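Local atomic coordinates of glycerophosphoryl diester phosphodiesterase (Parabacteroides distasonis, PDB entry 3MZ2), a protein that probably hydrolyses glycerophosphodiesters and folds as a TIM barrel. Residues A[64-69]-A[135-140]; A[75-80]-A[119-124]; A[184-189]-A[205-210]; A[211-216]-A[231-236]. All blocks are in the same frame, centred on the assembly; numbering follows the deposited sequence.

Contact 1. Residues A[64-69]-A[135-140]; sequences FEIDPR and LILDKK
F64 and L135 open a run of parallel backbone pairing in which three hydrogen bonds tie the two strands: I136 N gives to F64 O, I66 N to I136 O (2.9 Å), and D138 N to I66 O, the last almost straight at 168°. Apolar contacts lie on the face of F64, I66, L135 and L137. With I66 CG1 between its backbone N and carbonyl carbon (chi1 61°), the chain is carried toward the two leucines, I66 CD1 touching L137 CD2 at 3.7 Å and L135 CD1 at 3.9 Å. Branched aliphatic side chains suit this face, since helices 50-59 and 122-129 pack on it, as expected of adjacent parallel TIM-barrel strands with helices outside. E65 and I136 point to the other face, where E65 OE1 accepts from R38 N. Charged groups gather where strand 63-70 is broken at D67 and just after strand 135-137. In one of its two conformers K140 NZ meets D67 OD1 at 2.8 Å on the anti side, 31° out of the carboxylate plane, and holds D138 OD2 more weakly at 3.1 Å. It thus probably offsets two acids, D67 OD1 and D138 OD2 lying 3.7 Å apart. A water bridges P68 O and K140 N.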
loop_
_atom_site.group_PDB
_atom_site.type_symbol
_atom_site.label_atom_id
_atom_site.label_comp_id
_atom_site.label_asym_id
_atom_site.label_seq_id
_atom_site.Cartn_x
_atom_site.Cartn_y
_atom_site.Cartn_z
ATOM N N PHE A 64 -5.689 -3.569 19.136
ATOM C CA PHE A 64 -4.452 -2.990 18.592
ATOM C C PHE A 64 -4.348 -3.228 17.087
ATOM O O PHE A 64 -4.323 -4.353 16.635
ATOM C CB PHE A 64 -3.223 -3.568 19.327
ATOM C CG PHE A 64 -3.229 -3.266 20.813
ATOM C CD1 PHE A 64 -2.991 -1.991 21.231
ATOM C CD2 PHE A 64 -3.569 -4.200 21.735
ATOM C CE1 PHE A 64 -2.999 -1.668 22.589
ATOM C CE2 PHE A 64 -3.610 -3.883 23.098
ATOM C CZ PHE A 64 -3.359 -2.586 23.519
ATOM N N GLU A 65 -4.189 -2.136 16.362
ATOM C CA GLU A 65 -3.971 -2.156 14.926
ATOM C C GLU A 65 -2.454 -2.130 14.746
ATOM O O GLU A 65 -1.779 -1.297 15.332
ATOM C CB GLU A 65 -4.612 -0.909 14.334
ATOM C CG GLU A 65 -4.490 -0.878 12.833
ATOM C CD GLU A 65 -3.315 -0.105 12.302
ATOM O OE1 GLU A 65 -2.559 0.528 13.062
ATOM O OE2 GLU A 65 -3.170 -0.137 11.058
ATOM N N ILE A 66 -1.896 -3.088 14.007
ATOM C CA ILE A 66 -0.461 -3.268 13.934
ATOM C C ILE A 66 -0.011 -3.429 12.480
ATOM O O ILE A 66 -0.833 -3.673 11.565
ATOM C CB ILE A 66 -0.027 -4.471 14.841
ATOM C CG1 ILE A 66 -0.684 -5.773 14.392
ATOM C CG2 ILE A 66 -0.406 -4.159 16.305
ATOM C CD1 ILE A 66 -0.304 -7.052 15.189
ATOM N N ASP A 67 1.304 -3.322 12.282
ATOM C CA ASP A 67 1.930 -3.244 10.964
ATOM C C ASP A 67 2.892 -4.417 10.684
ATOM O O ASP A 67 4.099 -4.302 10.918
ATOM C CB ASP A 67 2.715 -1.909 10.839
ATOM C CG ASP A 67 1.824 -0.695 11.029
ATOM O OD1 ASP A 67 0.926 -0.529 10.174
ATOM O OD2 ASP A 67 2.025 0.062 11.994
ATOM N N PRO A 68 2.369 -5.549 10.171
ATOM C CA PRO A 68 3.215 -6.694 9.828
ATOM C C PRO A 68 4.004 -6.445 8.549
ATOM O O PRO A 68 3.473 -5.920 7.569
ATOM C CB PRO A 68 2.230 -7.862 9.641
ATOM C CG PRO A 68 0.880 -7.329 9.830
ATOM C CD PRO A 68 0.950 -5.825 9.916
ATOM N N ARG A 69 5.289 -6.763 8.592
ATOM C CA ARG A 69 6.136 -6.675 7.424
ATOM C C ARG A 69 7.304 -7.662 7.544
ATOM O O ARG A 69 7.562 -8.248 8.589
ATOM C CB ARG A 69 6.670 -5.248 7.185
ATOM C CG ARG A 69 7.592 -4.742 8.234
ATOM C CD ARG A 69 8.380 -3.489 7.806
ATOM N NE ARG A 69 7.552 -2.351 7.338
ATOM C CZ ARG A 69 7.465 -1.960 6.075
ATOM N NH1 ARG A 69 8.068 -2.635 5.108
ATOM N NH2 ARG A 69 6.703 -0.916 5.781
ATOM N N LEU A 135 -6.030 -8.265 17.763
ATOM C CA LEU A 135 -5.128 -7.545 16.914
ATOM C C LEU A 135 -5.786 -7.315 15.559
ATOM O O LEU A 135 -6.597 -8.146 15.076
ATOM C CB LEU A 135 -3.848 -8.395 16.723
ATOM C CG LEU A 135 -3.094 -8.836 17.985
ATOM C CD1 LEU A 135 -1.901 -9.717 17.602
ATOM C CD2 LEU A 135 -2.705 -7.641 18.814
ATOM N N ILE A 136 -5.432 -6.220 14.914
ATOM C CA ILE A 136 -5.996 -5.845 13.635
ATOM C C ILE A 136 -4.836 -5.577 12.678
ATOM O O ILE A 136 -4.022 -4.671 12.910
ATOM C CB ILE A 136 -6.916 -4.615 13.744
ATOM C CG1 ILE A 136 -7.975 -4.866 14.825
ATOM C CG2 ILE A 136 -7.555 -4.346 12.320
ATOM C CD1 ILE A 136 -8.923 -3.625 15.144
ATOM N N LEU A 137 -4.703 -6.418 11.663
ATOM C CA LEU A 137 -3.540 -6.403 10.784
ATOM C C LEU A 137 -3.722 -5.437 9.613
ATOM O O LEU A 137 -4.579 -5.633 8.722
ATOM C CB LEU A 137 -3.221 -7.789 10.212
ATOM C CG LEU A 137 -3.062 -8.925 11.245
ATOM C CD1 LEU A 137 -2.575 -10.226 10.542
ATOM C CD2 LEU A 137 -2.155 -8.560 12.420
ATOM N N ASP A 138 -2.849 -4.443 9.552
ATOM C CA ASP A 138 -2.780 -3.598 8.364
ATOM C C ASP A 138 -1.932 -4.363 7.317
ATOM O O ASP A 138 -1.454 -5.474 7.570
ATOM C CB ASP A 138 -2.188 -2.235 8.744
ATOM C CG ASP A 138 -2.468 -1.147 7.708
ATOM O OD1 ASP A 138 -3.261 -1.373 6.771
ATOM O OD2 ASP A 138 -1.884 -0.052 7.867
ATOM N N LYS A 139 -1.818 -3.833 6.120
ATOM C CA LYS A 139 -1.116 -4.465 5.017
ATOM C C LYS A 139 0.112 -3.630 4.711
ATOM O O LYS A 139 -0.058 -2.427 4.434
ATOM C CB LYS A 139 -2.069 -4.476 3.792
ATOM C CG LYS A 139 -1.428 -4.722 2.404
ATOM C CD LYS A 139 -2.509 -4.909 1.334
ATOM C CE LYS A 139 -2.004 -5.615 0.078
ATOM N NZ LYS A 139 -3.137 -6.283 -0.642
ATOM N N LYS A 140 1.294 -4.258 4.740
ATOM C CA LYS A 140 2.510 -3.682 4.194
ATOM C C LYS A 140 2.972 -4.604 3.062
ATOM O O LYS A 140 2.404 -4.570 1.974
ATOM C CB LYS A 140 3.584 -3.511 5.288
ATOM C CG LYS A 140 3.143 -2.674 6.502
ATOM C CD LYS A 140 3.159 -1.181 6.219
ATOM C CE LYS A 140 2.469 -0.419 7.320
ATOM N NZ LYS A 140 1.052 -0.842 7.437
HETATM O O HOH W 1 1.804 -6.816 5.560
#

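Contact 2. Residues A[75-80]-A[119-124]; sequences VIVLFH and IPTLEE. With SO4 (sulfate ion), chain C.
L78 and I76 hold segment 119-124 by two backbone bonds: L78 N gives to P120 O at 3.0 Å, and L122 N to I76 O at 3.0 Å from above the carbonyl plane. A water also donates to I76 O and accepts from E123 N. Around this polar centre lie aliphatic groups. I76 CG2 runs beside L122 CB at 3.7 Å, while L78 crosses P120 and L122 at about right angles, its CB 4.0 Å from P120 CG and its CD2 4.0 Å from L122 CB. With an alanine at L78, CG and both methyls go, which is likely to open a gap beside P120 and L122, leaving only CB near the proline ring. The single V77-T121 bridge fastens the short strand 76-78, paired antiparallel with strand 63-70 of the barrel sheet, to the start of helix 122-129. T121 is the N-cap: with OG1 between backbone N and carbonyl carbon (chi1 63°), it accepts from E124 N at 2.9 Å. I119 CG1 meets the F79 ring obliquely. Beyond it, H80 NE2 donates to O4 of a sulfate at 3.2 Å; H37 and R38 also bind this anion.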
loop_
_atom_site.group_PDB
_atom_site.type_symbol
_atom_site.label_atom_id
_atom_site.label_comp_id
_atom_site.label_asym_id
_atom_site.label_seq_id
_atom_site.Cartn_x
_atom_site.Cartn_y
_atom_site.Cartn_z
ATOM N N VAL A 75 10.649 -13.487 7.935
ATOM C CA VAL A 75 9.994 -13.469 9.218
ATOM C C VAL A 75 9.085 -12.238 9.216
ATOM O O VAL A 75 9.489 -11.174 8.760
ATOM C CB VAL A 75 11.012 -13.421 10.347
ATOM C CG1 VAL A 75 10.322 -13.316 11.730
ATOM C CG2 VAL A 75 11.908 -14.675 10.266
ATOM N N ILE A 76 7.858 -12.408 9.697
ATOM C CA ILE A 76 6.957 -11.275 9.864
ATOM C C ILE A 76 7.183 -10.591 11.227
ATOM O O ILE A 76 7.004 -11.207 12.302
ATOM C CB ILE A 76 5.463 -11.673 9.734
ATOM C CG1 ILE A 76 5.197 -12.412 8.433
ATOM C CG2 ILE A 76 4.552 -10.423 9.852
ATOM C CD1 ILE A 76 3.883 -13.121 8.467
ATOM N N VAL A 77 7.572 -9.307 11.155
ATOM C CA VAL A 77 7.752 -8.462 12.334
ATOM C C VAL A 77 6.760 -7.293 12.302
ATOM O O VAL A 77 6.114 -7.072 11.302
ATOM C CB VAL A 77 9.213 -7.944 12.431
ATOM C CG1 VAL A 77 10.199 -9.081 12.579
ATOM C CG2 VAL A 77 9.599 -7.087 11.207
ATOM N N LEU A 78 6.612 -6.574 13.424
ATOM C CA LEU A 78 5.725 -5.419 13.492
ATOM C C LEU A 78 6.601 -4.182 13.412
ATOM O O LEU A 78 7.414 -3.976 14.304
ATOM C CB LEU A 78 4.979 -5.394 14.820
ATOM C CG LEU A 78 4.194 -6.663 15.127
ATOM C CD1 LEU A 78 3.358 -6.518 16.386
ATOM C CD2 LEU A 78 3.341 -7.106 13.979
ATOM N N PHE A 79 6.404 -3.376 12.379
ATOM C CA PHE A 79 7.182 -2.181 12.160
ATOM C C PHE A 79 6.519 -1.398 11.014
ATOM O O PHE A 79 6.351 -1.942 9.916
ATOM C CB PHE A 79 8.639 -2.540 11.770
ATOM C CG PHE A 79 9.583 -1.400 11.938
ATOM C CD1 PHE A 79 10.161 -1.149 13.179
ATOM C CD2 PHE A 79 9.865 -0.550 10.882
ATOM C CE1 PHE A 79 10.995 -0.088 13.357
ATOM C CE2 PHE A 79 10.697 0.526 11.074
ATOM C CZ PHE A 79 11.270 0.739 12.305
ATOM N N HIS A 80 6.174 -0.137 11.246
ATOM C CA HIS A 80 5.377 0.593 10.256
ATOM C C HIS A 80 6.132 1.035 8.993
ATOM O O HIS A 80 5.700 0.764 7.887
ATOM C CB HIS A 80 4.694 1.808 10.888
ATOM C CG HIS A 80 3.897 2.609 9.902
ATOM N ND1 HIS A 80 4.469 3.617 9.146
ATOM C CD2 HIS A 80 2.628 2.476 9.454
ATOM C CE1 HIS A 80 3.552 4.111 8.328
ATOM N NE2 HIS A 80 2.424 3.455 8.511
ATOM N N ILE A 119 12.091 -4.800 18.233
ATOM C CA ILE A 119 11.091 -5.101 17.228
ATOM C C ILE A 119 10.540 -6.506 17.500
ATOM O O ILE A 119 11.312 -7.455 17.546
ATOM C CB ILE A 119 11.669 -5.020 15.789
ATOM C CG1 ILE A 119 12.181 -3.607 15.520
ATOM C CG2 ILE A 119 10.619 -5.466 14.716
ATOM C CD1 ILE A 119 13.132 -3.541 14.328
ATOM N N PRO A 120 9.212 -6.622 17.671
ATOM C CA PRO A 120 8.605 -7.938 17.963
ATOM C C PRO A 120 8.178 -8.665 16.697
ATOM O O PRO A 120 7.938 -8.035 15.671
ATOM C CB PRO A 120 7.349 -7.580 18.734
ATOM C CG PRO A 120 6.917 -6.289 18.153
ATOM C CD PRO A 120 8.209 -5.539 17.811
ATOM N N THR A 121 8.070 -9.992 16.771
ATOM C CA THR A 121 7.444 -10.723 15.674
ATOM C C THR A 121 5.927 -10.655 15.789
ATOM O O THR A 121 5.374 -10.495 16.891
ATOM C CB THR A 121 7.833 -12.209 15.639
ATOM O OG1 THR A 121 7.365 -12.836 16.821
ATOM C CG2 THR A 121 9.335 -12.416 15.432
ATOM N N LEU A 122 5.242 -10.805 14.672
ATOM C CA LEU A 122 3.809 -10.988 14.662
ATOM C C LEU A 122 3.396 -12.201 15.475
ATOM O O LEU A 122 2.418 -12.146 16.233
ATOM C CB LEU A 122 3.240 -11.051 13.219
ATOM C CG LEU A 122 1.754 -11.397 13.150
ATOM C CD1 LEU A 122 0.876 -10.325 13.853
ATOM C CD2 LEU A 122 1.306 -11.651 11.701
ATOM N N GLU A 123 4.153 -13.292 15.365
ATOM C CA GLU A 123 3.862 -14.479 16.142
ATOM C C GLU A 123 3.844 -14.215 17.645
ATOM O O GLU A 123 2.942 -14.660 18.362
ATOM C CB GLU A 123 4.895 -15.557 15.836
ATOM C CG GLU A 123 4.599 -16.891 16.510
ATOM C CD GLU A 123 3.295 -17.521 16.030
ATOM O OE1 GLU A 123 2.806 -17.162 14.938
ATOM O OE2 GLU A 123 2.761 -18.400 16.753
ATOM N N GLU A 124 4.853 -13.503 18.144
ATOM C CA GLU A 124 4.892 -13.163 19.580
ATOM C C GLU A 124 3.658 -12.364 19.979
ATOM O O GLU A 124 3.088 -12.597 21.062
ATOM C CB GLU A 124 6.143 -12.359 19.947
ATOM C CG GLU A 124 6.146 -11.791 21.370
ATOM C CD GLU A 124 7.351 -10.914 21.628
ATOM O OE1 GLU A 124 7.993 -10.490 20.642
ATOM O OE2 GLU A 124 7.655 -10.663 22.809
HETATM S S SO4 C . -1.153 4.440 9.119
HETATM O O1 SO4 C . -0.488 3.551 10.073
HETATM O O2 SO4 C . -2.598 4.279 9.291
HETATM O O3 SO4 C . -0.806 5.857 9.337
HETATM O O4 SO4 C . -0.636 4.105 7.768
HETATM O O HOH W 2 5.993 -13.689 13.096
#

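Contact 3. Residues A[184-189]-A[205-210]; sequences AFVKTK and IMAYVG
F185 and Y208 carry the side-chain contact as a T-shaped pair, with the edge of Y208 turned to the face of F185, centroids 4.7 Å apart and planes at 64°. CD2 of Y208 lies over the centre of the F185 ring, 3.5 Å above it. The side chains run side by side; Y208 CG, anti to the backbone N (chi1 170°), brings the CD2 edge to the F185 ring. An alanine replacing F185 would probably leave the Y208 edge without the flat face it meets and also remove the ring that H165 contacts. Both aromatics spring from one face of a parallel pair: strands 182-185 and 205-210, joined through helix 189-197 as a beta-alpha-beta crossover of the barrel. A184 and A207 lie on the opposite face, their small methyls admitting branched neighbours: A207 CB is 3.6 Å from V186 CG2 and A184 CB 3.8 Å from I205 CG2; helix 189-197 packs against A184 and V186. The backbones are joined by A184 N to M206 O, Y208 N to A184 O, and the nearly straight V186 N to Y208 O (2.7 Å, 175°). V186 O, buried beside V209 CG1, has no polar partner in the model.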
loop_
_atom_site.group_PDB
_atom_site.type_symbol
_atom_site.label_atom_id
_atom_site.label_comp_id
_atom_site.label_asym_id
_atom_site.label_seq_id
_atom_site.Cartn_x
_atom_site.Cartn_y
_atom_site.Cartn_z
ATOM N N ALA A 184 -13.115 -3.087 7.796
ATOM C CA ALA A 184 -13.336 -2.679 6.406
ATOM C C ALA A 184 -13.382 -1.166 6.273
ATOM O O ALA A 184 -14.032 -0.510 7.043
ATOM C CB ALA A 184 -14.655 -3.298 5.894
ATOM N N PHE A 185 -12.673 -0.600 5.290
ATOM C CA PHE A 185 -12.821 0.802 4.955
ATOM C C PHE A 185 -14.190 1.027 4.343
ATOM O O PHE A 185 -14.528 0.446 3.291
ATOM C CB PHE A 185 -11.725 1.237 3.979
ATOM C CG PHE A 185 -10.381 1.520 4.626
ATOM C CD1 PHE A 185 -9.863 0.642 5.558
ATOM C CD2 PHE A 185 -9.619 2.611 4.247
ATOM C CE1 PHE A 185 -8.661 0.910 6.201
ATOM C CE2 PHE A 185 -8.370 2.865 4.864
ATOM C CZ PHE A 185 -7.902 1.993 5.836
ATOM N N VAL A 186 -14.990 1.875 4.973
ATOM C CA VAL A 186 -16.343 2.135 4.477
ATOM C C VAL A 186 -16.610 3.608 4.630
ATOM O O VAL A 186 -17.238 4.025 5.582
ATOM C CB VAL A 186 -17.482 1.316 5.211
ATOM C CG1 VAL A 186 -18.730 1.342 4.330
ATOM C CG2 VAL A 186 -17.088 -0.082 5.506
ATOM N N LYS A 187 -16.105 4.405 3.691
ATOM C CA LYS A 187 -16.118 5.861 3.881
ATOM C C LYS A 187 -17.280 6.569 3.175
ATOM O O LYS A 187 -17.541 7.736 3.435
ATOM C CB LYS A 187 -14.799 6.442 3.397
ATOM C CG LYS A 187 -13.594 5.888 4.129
ATOM C CD LYS A 187 -12.321 6.238 3.486
ATOM C CE LYS A 187 -11.646 7.424 4.057
ATOM N NZ LYS A 187 -10.597 7.925 3.094
ATOM N N THR A 188 -17.958 5.841 2.286
ATOM C CA THR A 188 -19.028 6.358 1.431
ATOM C C THR A 188 -20.178 5.356 1.224
ATOM O O THR A 188 -20.055 4.184 1.523
ATOM C CB THR A 188 -18.490 6.685 0.047
ATOM O OG1 THR A 188 -18.055 5.459 -0.559
ATOM C CG2 THR A 188 -17.283 7.690 0.106
ATOM N N LYS A 189 -21.316 5.878 0.751
ATOM C CA LYS A 189 -22.457 5.067 0.332
ATOM C C LYS A 189 -22.032 4.044 -0.755
ATOM O O LYS A 189 -22.476 2.899 -0.752
ATOM C CB LYS A 189 -23.672 5.911 -0.106
ATOM N N ILE A 205 -17.992 -7.623 9.660
ATOM C CA ILE A 205 -17.450 -6.310 9.415
ATOM C C ILE A 205 -17.573 -5.367 10.636
ATOM O O ILE A 205 -18.624 -5.273 11.271
ATOM C CB ILE A 205 -18.060 -5.680 8.180
ATOM C CG1 ILE A 205 -17.578 -6.471 6.964
ATOM C CG2 ILE A 205 -17.653 -4.197 8.064
ATOM C CD1 ILE A 205 -18.142 -5.963 5.662
HETATM N N MSE A 206 -16.436 -4.729 10.943
HETATM C CA MSE A 206 -16.392 -3.476 11.711
HETATM C C MSE A 206 -15.876 -2.446 10.719
HETATM O O MSE A 206 -14.982 -2.766 9.939
HETATM C CB MSE A 206 -15.473 -3.618 12.937
HETATM C CG MSE A 206 -15.363 -2.356 13.807
HETATM SE SE MSE A 206 -13.863 -1.210 13.165
HETATM C CE MSE A 206 -12.471 -2.312 14.007
ATOM N N ALA A 207 -16.435 -1.229 10.741
ATOM C CA ALA A 207 -16.126 -0.269 9.691
ATOM C C ALA A 207 -15.284 0.904 10.121
ATOM O O ALA A 207 -15.642 1.571 11.084
ATOM C CB ALA A 207 -17.428 0.238 9.044
ATOM N N TYR A 208 -14.227 1.151 9.357
ATOM C CA TYR A 208 -13.429 2.338 9.454
ATOM C C TYR A 208 -14.072 3.362 8.523
ATOM O O TYR A 208 -14.220 3.090 7.314
ATOM C CB TYR A 208 -11.977 2.050 9.054
ATOM C CG TYR A 208 -11.155 3.311 8.915
ATOM C CD1 TYR A 208 -11.028 4.190 9.984
ATOM C CD2 TYR A 208 -10.579 3.664 7.719
ATOM C CE1 TYR A 208 -10.336 5.370 9.876
ATOM C CE2 TYR A 208 -9.835 4.854 7.601
ATOM C CZ TYR A 208 -9.730 5.691 8.710
ATOM O OH TYR A 208 -9.036 6.896 8.653
ATOM N N VAL A 209 -14.572 4.468 9.094
ATOM C CA VAL A 209 -15.274 5.472 8.304
ATOM C C VAL A 209 -14.459 6.748 8.062
ATOM O O VAL A 209 -14.986 7.702 7.530
ATOM C CB VAL A 209 -16.658 5.833 8.896
ATOM C CG1 VAL A 209 -17.621 4.551 8.964
ATOM C CG2 VAL A 209 -16.540 6.481 10.321
ATOM N N GLY A 210 -13.187 6.781 8.500
ATOM C CA GLY A 210 -12.319 7.899 8.128
ATOM C C GLY A 210 -11.767 8.642 9.327
ATOM O O GLY A 210 -11.925 8.191 10.481
#

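Contact 4. Residues A[211-216]-A[231-236]; sequences PKITPE and CMISTA
P211 and S234 bring the backbones together, their CA atoms 4.8 Å apart, without any hydrogen bond between the segments. What joins them is a CA-H...O contact from P211 CA to S234 O, 3.1 Å long with 140° at the hydrogen. Proline has no amide hydrogen to offer this carbonyl; the CA hydrogen faces it, and P211 CB adds a touch on the same oxygen at 3.6 Å. P211 O itself accepts from the S238 hydroxyl. Among the side chains I233 does most: with CG1 anti to the carbonyl carbon (chi1 -70°), its CD1 reaches K212 O at 3.7 Å, while CG2 comes to P211 O at 4.0 Å. I213 crosses I233 at about a right angle, CG1 to CD1 at 3.9 Å, and both isoleucines also pack on I255 of helix 245-257 and on V260. Segment 211-216 leads from strand 205-210 into helix 215-226, N-capped by T214, and on to strand 231-234, one beta-alpha-beta unit of the barrel. S234 OG bonds to E264 of the next strand, 262-265. K212, itself exposed, starts its side chain away from the strand, and its NZ bonds a tetraethylene glycol molecule, probably a crystallisation additive. With its polar links made to other parts of the fold, this contact rests on apolar fit and one CA-H...O contact: two isoleucines and a proline fit a loop to the strand end.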
loop_
_atom_site.group_PDB
_atom_site.type_symbol
_atom_site.label_atom_id
_atom_site.label_comp_id
_atom_site.label_asym_id
_atom_site.label_seq_id
_atom_site.Cartn_x
_atom_site.Cartn_y
_atom_site.Cartn_z
ATOM N N PRO A 211 -11.121 9.769 9.065
ATOM C CA PRO A 211 -10.418 10.519 10.090
ATOM C C PRO A 211 -11.221 11.658 10.664
ATOM O O PRO A 211 -10.737 12.323 11.576
ATOM C CB PRO A 211 -9.178 11.023 9.348
ATOM C CG PRO A 211 -9.684 11.275 7.986
ATOM C CD PRO A 211 -10.643 10.141 7.712
ATOM N N LYS A 212 -12.440 11.860 10.179
ATOM C CA LYS A 212 -13.231 13.000 10.569
ATOM C C LYS A 212 -14.708 12.754 10.343
ATOM O O LYS A 212 -15.122 11.993 9.477
ATOM C CB LYS A 212 -12.793 14.251 9.809
ATOM C CG LYS A 212 -13.109 14.158 8.334
ATOM C CD LYS A 212 -12.687 15.443 7.595
ATOM C CE LYS A 212 -12.808 15.254 6.114
ATOM N NZ LYS A 212 -12.270 16.440 5.346
ATOM N N ILE A 213 -15.514 13.467 11.109
ATOM C CA ILE A 213 -16.944 13.425 10.992
ATOM C C ILE A 213 -17.453 14.578 10.144
ATOM O O ILE A 213 -17.033 15.735 10.317
ATOM C CB ILE A 213 -17.593 13.426 12.398
ATOM C CG1 ILE A 213 -17.308 12.109 13.111
ATOM C CG2 ILE A 213 -19.098 13.592 12.345
ATOM C CD1 ILE A 213 -17.400 12.231 14.595
ATOM N N THR A 214 -18.345 14.245 9.204
ATOM C CA THR A 214 -19.020 15.210 8.324
ATOM C C THR A 214 -20.455 14.725 8.232
ATOM O O THR A 214 -20.730 13.550 8.579
ATOM C CB THR A 214 -18.404 15.186 6.939
ATOM O OG1 THR A 214 -18.669 13.926 6.319
ATOM C CG2 THR A 214 -16.879 15.338 7.017
ATOM N N PRO A 215 -21.386 15.590 7.786
ATOM C CA PRO A 215 -22.757 15.098 7.546
ATOM C C PRO A 215 -22.812 13.855 6.618
ATOM O O PRO A 215 -23.624 12.914 6.873
ATOM C CB PRO A 215 -23.455 16.326 6.924
ATOM C CG PRO A 215 -22.706 17.519 7.641
ATOM C CD PRO A 215 -21.281 17.065 7.628
ATOM N N GLU A 216 -21.976 13.800 5.580
ATOM C CA GLU A 216 -21.929 12.635 4.679
ATOM C C GLU A 216 -21.525 11.366 5.432
ATOM O O GLU A 216 -22.097 10.275 5.235
ATOM C CB GLU A 216 -20.910 12.843 3.542
ATOM C CG GLU A 216 -20.803 11.643 2.541
ATOM C CD GLU A 216 -19.352 11.196 2.257
ATOM O OE1 GLU A 216 -18.579 12.017 1.704
ATOM O OE2 GLU A 216 -18.985 10.024 2.586
ATOM N N CYS A 231 -18.846 1.564 13.941
ATOM C CA CYS A 231 -18.086 2.516 13.132
ATOM C C CYS A 231 -16.954 3.196 13.922
ATOM O O CYS A 231 -17.129 3.645 15.075
ATOM C CB CYS A 231 -19.067 3.554 12.514
ATOM S SG CYS A 231 -20.306 2.823 11.452
HETATM N N MSE A 232 -15.827 3.270 13.249
HETATM C CA MSE A 232 -14.595 3.740 13.858
HETATM C C MSE A 232 -14.087 4.967 13.130
HETATM O O MSE A 232 -13.955 4.965 11.908
HETATM C CB MSE A 232 -13.532 2.666 13.764
HETATM C CG MSE A 232 -12.290 2.981 14.589
HETATM SE SE MSE A 232 -11.077 1.492 14.504
HETATM C CE MSE A 232 -9.979 2.015 12.983
ATOM N N ILE A 233 -13.766 5.992 13.909
ATOM C CA ILE A 233 -12.956 7.131 13.454
ATOM C C ILE A 233 -11.515 6.977 13.902
ATOM O O ILE A 233 -11.249 6.608 15.029
ATOM C CB ILE A 233 -13.518 8.475 14.052
ATOM C CG1 ILE A 233 -14.872 8.825 13.416
ATOM C CG2 ILE A 233 -12.520 9.595 13.970
ATOM C CD1 ILE A 233 -14.760 9.346 11.967
ATOM N N SER A 234 -10.568 7.284 13.007
ATOM C CA SER A 234 -9.173 7.308 13.377
ATOM C C SER A 234 -8.795 8.752 13.581
ATOM O O SER A 234 -8.905 9.566 12.654
ATOM C CB SER A 234 -8.278 6.754 12.305
ATOM O OG SER A 234 -6.911 6.899 12.732
ATOM N N THR A 235 -8.345 9.060 14.793
ATOM C CA THR A 235 -7.885 10.383 15.156
ATOM C C THR A 235 -6.377 10.573 14.901
ATOM O O THR A 235 -5.829 11.659 15.134
ATOM C CB THR A 235 -8.217 10.706 16.621
ATOM O OG1 THR A 235 -7.684 9.713 17.485
ATOM C CG2 THR A 235 -9.756 10.808 16.809
ATOM N N ALA A 236 -5.709 9.535 14.396
ATOM C CA ALA A 236 -4.256 9.615 14.234
ATOM C C ALA A 236 -3.841 10.796 13.354
ATOM O O ALA A 236 -2.948 11.540 13.706
ATOM C CB ALA A 236 -3.661 8.245 13.719
#

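Contacts 1 and 3 are buried pairings of adjacent parallel strands in the barrel sheet, yet contact 1 runs on into a charged cluster where contact 3 has an aromatic pair. Contact 2 is also largely buried but joins a short strand to a helix start; it is nested within the loop closed by contact 1 and shares its sheet, R69 O probably accepting from V77 N at 2.8 Å. Contact 4, partly buried and without hydrogen bonds between its segments, continues from contact 3: A207 O and M232 N, 2.8 Å apart, probably bond strands 205-210 and 231-234. Contacts 2 and 4 lie across the chain's centre from each other, about 28 Å between centres.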